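Local coordinates for lumazine protein (Photobacterium kishitanii, PDB 3A35) that serves as an antenna protein that shifts the bioluminescence of bacterial luciferase to shorter wavelength, here with riboflavin bound in place of its lumazine chromophore, at residues 28-31 with 32-36; 166-169 with 170-173. One frame throughout, in Å; residues are numbered along the deposited sequence. Where two conformers were deposited one is given.

How the interactions relate
Both interactions are local and fold a short piece of chain back on itself. Interaction 1 is the helical turn of 30-34 in the first lumazine-binding repeat. Interaction 2 is a 3-10 turn in the second repeat, between helix 163-166 and strand 177-182. Their nearest atoms are about 8 Å apart, and they do not touch. Each is partly buried. Residues 28-36 lie farther from the chain centre and set an apolar underside against a charged outer face. Residues 166-173 lie nearer the centre and are held by bonds to backbone carbonyls, a hydroxyl and waters, with one leucine pair alongside. Strand 80-84 contacts both: Leu83 meets interaction 1, and Lys80 and Asn82 meet interaction 2.

Interaction 1. Residues 28-31 with 32-36; sequences FPKD and ILESV
Phe28 and Ile32 meet at about a right angle on the underside of a one-turn helix. The ring atom CD2 of Phe28 lies 3.7 Å from CG2 of Ile32. CG1 of Ile32, anti to the carbonyl carbon (chi1 -56°), carries CD1 to the Pro29 ring, where it lies 3.9 Å from CG of Pro29. Ile32 thus uses one branch for each apolar neighbour. CG2 of Val36 comes obliquely from across the ring plane, 4.1 Å from CE2 of Phe28. CB of Phe28 rests on CB of Leu33 at 3.9 Å, and the backbone N of Leu33 sits at the ring edge.

Pro29 is the N-cap residue. Its carbonyl O takes the N-H of Leu33 at 2.8 Å, almost straight at hydrogen (172°) and nearly along the C=O axis. The next bond runs from Glu34 N to Lys30 O. At the other end, Ile32 O accepts the backbone N of Ser35.

Above the turn, in one of two conformers of Glu34, OE1 lies 3.2 Å from NZ of Lys30, a weak and doubtful salt bridge. The Lys30 chain bends at chi2 (78°), which lays its CD against CD2 of Leu33.

Farther out, Val59, Phe61, Leu83 and Met42 of the barrel strands pack on Phe28. Ile32 touches Leu83 and Leu33 touches Val59, so the helix covers part of the first barrel with its apolar side. Asp31 binds riboflavin in a structure of this protein, but here none is bound to it in this chain; the bound riboflavin is about 12 Å from the Phe28 side chain. The chemistry implies a divided role: buried packing and backbone bonds fix the turn, while the doubtful, exposed ion pair probably adds little.

Interaction 2. Residues 166-169 with 170-173; sequences TTNL and GTLE
Leu169 and Leu172 lie side by side and point the same way, with CD2 of Leu169 3.5 Å from CD1 of Leu172. In both residues CG is anti to the carbonyl carbon, and the matching torsions (chi1 -67° and -66°) go with their shared direction. CB of Leu172 also rests 3.4 Å from the carbonyl O of Leu169. That oxygen accepts the N-H of Leu172 at 3.3 Å, from above the carbonyl plane. Water 2 donates to the same oxygen and to Leu172 O, and so ties the two carbonyls together.

Asn168 contributes its backbone. Its carbonyl O is gripped twice by Thr171. OG1 of Thr171 donates at 2.6 Å, in the carbonyl plane and on a lone pair. The N of Thr171 donates at 2.9 Å, from above that plane. Thr171 OG1 sits between its own N and carbonyl carbon (chi1 67°), where it can reach back over the turn. The amide ND2 of Asn168 bonds to Lys80 O, on the strand 80-84 of the other barrel.

Gly170 continues the 3-10 turn. Water 1 donates to Thr167 O and weakly accepts from Gly170 N. Before it, Leu169 N bonds to Thr167 OG1 at 2.9 Å. That hydroxyl is also hydrogen-bonded to Leu163 O, at the start of helix 163-166. This forms an ST turn leading into successive i to i+3 bonds, the pattern of a short 3-10 turn, here linking helix 163-166 to the last strand of the second barrel.

Interaction 1. Residues 28-31 with 32-36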
# COMPACT_ATOMS: atom_id res chain seq x y z
N PHE A 28 -4.02 -10.03 11.47
CA PHE A 28 -2.70 -9.46 11.61
C PHE A 28 -1.71 -10.46 12.16
O PHE A 28 -2.11 -11.23 12.99
CB PHE A 28 -2.66 -8.26 12.59
CG PHE A 28 -2.99 -6.90 12.01
CD1 PHE A 28 -3.86 -6.74 10.92
CD2 PHE A 28 -2.41 -5.77 12.57
CE1 PHE A 28 -4.08 -5.46 10.40
CE2 PHE A 28 -2.71 -4.45 12.09
CZ PHE A 28 -3.52 -4.32 11.06
N PRO A 29 -0.47 -10.36 11.72
CA PRO A 29 0.57 -11.19 12.38
C PRO A 29 0.77 -10.73 13.80
O PRO A 29 0.57 -9.54 14.13
CB PRO A 29 1.82 -10.98 11.48
CG PRO A 29 1.58 -9.81 10.65
CD PRO A 29 0.06 -9.47 10.65
N LYS A 30 1.26 -11.63 14.65
CA LYS A 30 1.26 -11.32 16.06
C LYS A 30 2.11 -10.11 16.45
O LYS A 30 1.62 -9.32 17.29
CB LYS A 30 1.76 -12.54 16.93
CG LYS A 30 1.38 -12.26 18.49
CD LYS A 30 -0.11 -12.53 18.78
CE LYS A 30 -0.53 -12.32 20.28
NZ LYS A 30 -2.03 -12.39 20.43
N ASP A 31 3.27 -9.91 15.84
CA ASP A 31 4.11 -8.74 16.19
C ASP A 31 3.46 -7.42 15.88
O ASP A 31 3.55 -6.45 16.58
CB ASP A 31 5.54 -8.85 15.58
CG ASP A 31 5.61 -8.74 14.00
OD1 ASP A 31 4.64 -9.21 13.23
OD2 ASP A 31 6.69 -8.23 13.51
N ILE A 32 2.76 -7.35 14.77
CA ILE A 32 2.08 -6.10 14.47
C ILE A 32 0.83 -6.03 15.30
O ILE A 32 0.49 -4.95 15.75
CB ILE A 32 1.72 -6.01 12.94
CG1 ILE A 32 3.07 -6.20 12.16
CG2 ILE A 32 1.11 -4.60 12.59
CD1 ILE A 32 2.97 -6.20 10.65
N LEU A 33 0.05 -7.10 15.40
CA LEU A 33 -1.20 -7.08 16.19
C LEU A 33 -0.98 -6.46 17.60
O LEU A 33 -1.79 -5.67 18.08
CB LEU A 33 -1.67 -8.54 16.37
CG LEU A 33 -2.85 -8.66 17.26
CD1 LEU A 33 -4.08 -8.03 16.59
CD2 LEU A 33 -3.17 -10.15 17.61
N GLU A 34 0.03 -6.90 18.30
CA GLU A 34 0.17 -6.41 19.70
C GLU A 34 0.69 -4.94 19.73
O GLU A 34 0.51 -4.28 20.80
CB GLU A 34 1.07 -7.39 20.48
CG GLU A 34 0.58 -8.83 20.42
CD GLU A 34 -0.24 -9.13 21.61
OE1 GLU A 34 -1.43 -9.41 21.46
OE2 GLU A 34 0.40 -9.21 22.69
N SER A 35 1.24 -4.40 18.59
CA SER A 35 1.62 -3.01 18.53
C SER A 35 0.47 -2.05 18.16
O SER A 35 0.79 -0.85 18.03
CB SER A 35 2.76 -2.83 17.52
OG SER A 35 2.24 -2.90 16.22
N VAL A 36 -0.79 -2.55 18.01
CA VAL A 36 -1.86 -1.61 17.64
C VAL A 36 -3.02 -1.73 18.63
O VAL A 36 -3.13 -2.73 19.45
CB VAL A 36 -2.36 -1.82 16.16
CG1 VAL A 36 -1.22 -1.63 15.21
CG2 VAL A 36 -3.06 -3.14 15.96

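Interaction 2. Residues 166-169 with 170-173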
# COMPACT_ATOMS: atom_id res chain seq x y z
N THR A 166 8.33 -9.99 1.44
CA THR A 166 7.92 -9.35 2.65
C THR A 166 6.73 -8.33 2.41
O THR A 166 6.21 -7.71 3.37
CB THR A 166 9.18 -8.64 3.27
OG1 THR A 166 9.66 -7.52 2.52
CG2 THR A 166 10.37 -9.64 3.26
N THR A 167 6.29 -8.21 1.17
CA THR A 167 5.10 -7.29 0.92
C THR A 167 4.22 -7.95 -0.12
O THR A 167 4.73 -8.96 -0.81
CB THR A 167 5.57 -6.05 0.27
OG1 THR A 167 5.96 -6.29 -1.12
CG2 THR A 167 6.69 -5.35 1.07
N ASN A 168 3.08 -7.39 -0.44
CA ASN A 168 2.24 -8.00 -1.45
C ASN A 168 2.68 -7.68 -2.88
O ASN A 168 1.98 -8.00 -3.84
CB ASN A 168 0.78 -7.61 -1.24
CG ASN A 168 0.50 -6.12 -1.42
OD1 ASN A 168 1.28 -5.34 -1.97
ND2 ASN A 168 -0.68 -5.74 -0.98
N LEU A 169 3.85 -7.03 -3.03
CA LEU A 169 4.40 -6.79 -4.39
C LEU A 169 4.50 -8.09 -5.18
O LEU A 169 4.33 -8.08 -6.41
CB LEU A 169 5.73 -5.95 -4.42
CG LEU A 169 5.54 -4.52 -3.98
CD1 LEU A 169 6.98 -3.84 -4.04
CD2 LEU A 169 4.55 -3.70 -4.84
N GLY A 170 4.73 -9.21 -4.50
CA GLY A 170 4.89 -10.47 -5.17
C GLY A 170 3.55 -11.13 -5.53
O GLY A 170 3.55 -12.26 -6.04
N THR A 171 2.42 -10.50 -5.23
CA THR A 171 1.05 -10.99 -5.66
C THR A 171 0.63 -10.18 -6.95
O THR A 171 -0.36 -10.53 -7.62
CB THR A 171 -0.03 -10.72 -4.55
OG1 THR A 171 -0.25 -9.30 -4.40
CG2 THR A 171 0.36 -11.34 -3.27
N LEU A 172 1.33 -9.09 -7.30
CA LEU A 172 0.93 -8.25 -8.37
C LEU A 172 1.10 -9.07 -9.66
O LEU A 172 2.03 -9.85 -9.77
CB LEU A 172 1.80 -6.96 -8.42
CG LEU A 172 1.56 -6.05 -7.17
CD1 LEU A 172 2.55 -4.92 -7.45
CD2 LEU A 172 0.16 -5.56 -7.06
N GLU A 173 0.17 -8.84 -10.59
CA GLU A 173 0.30 -9.36 -11.99
C GLU A 173 -0.19 -8.26 -12.90
O GLU A 173 -0.76 -7.23 -12.45
CB GLU A 173 -0.49 -10.66 -12.22
CG GLU A 173 -1.84 -10.64 -11.66
CD GLU A 173 -2.50 -12.01 -11.92
OE1 GLU A 173 -2.83 -12.31 -13.10
OE2 GLU A 173 -2.62 -12.77 -10.95
O HOH W 1 3.95 -11.17 -2.02
O HOH W 2 4.67 -9.64 -8.78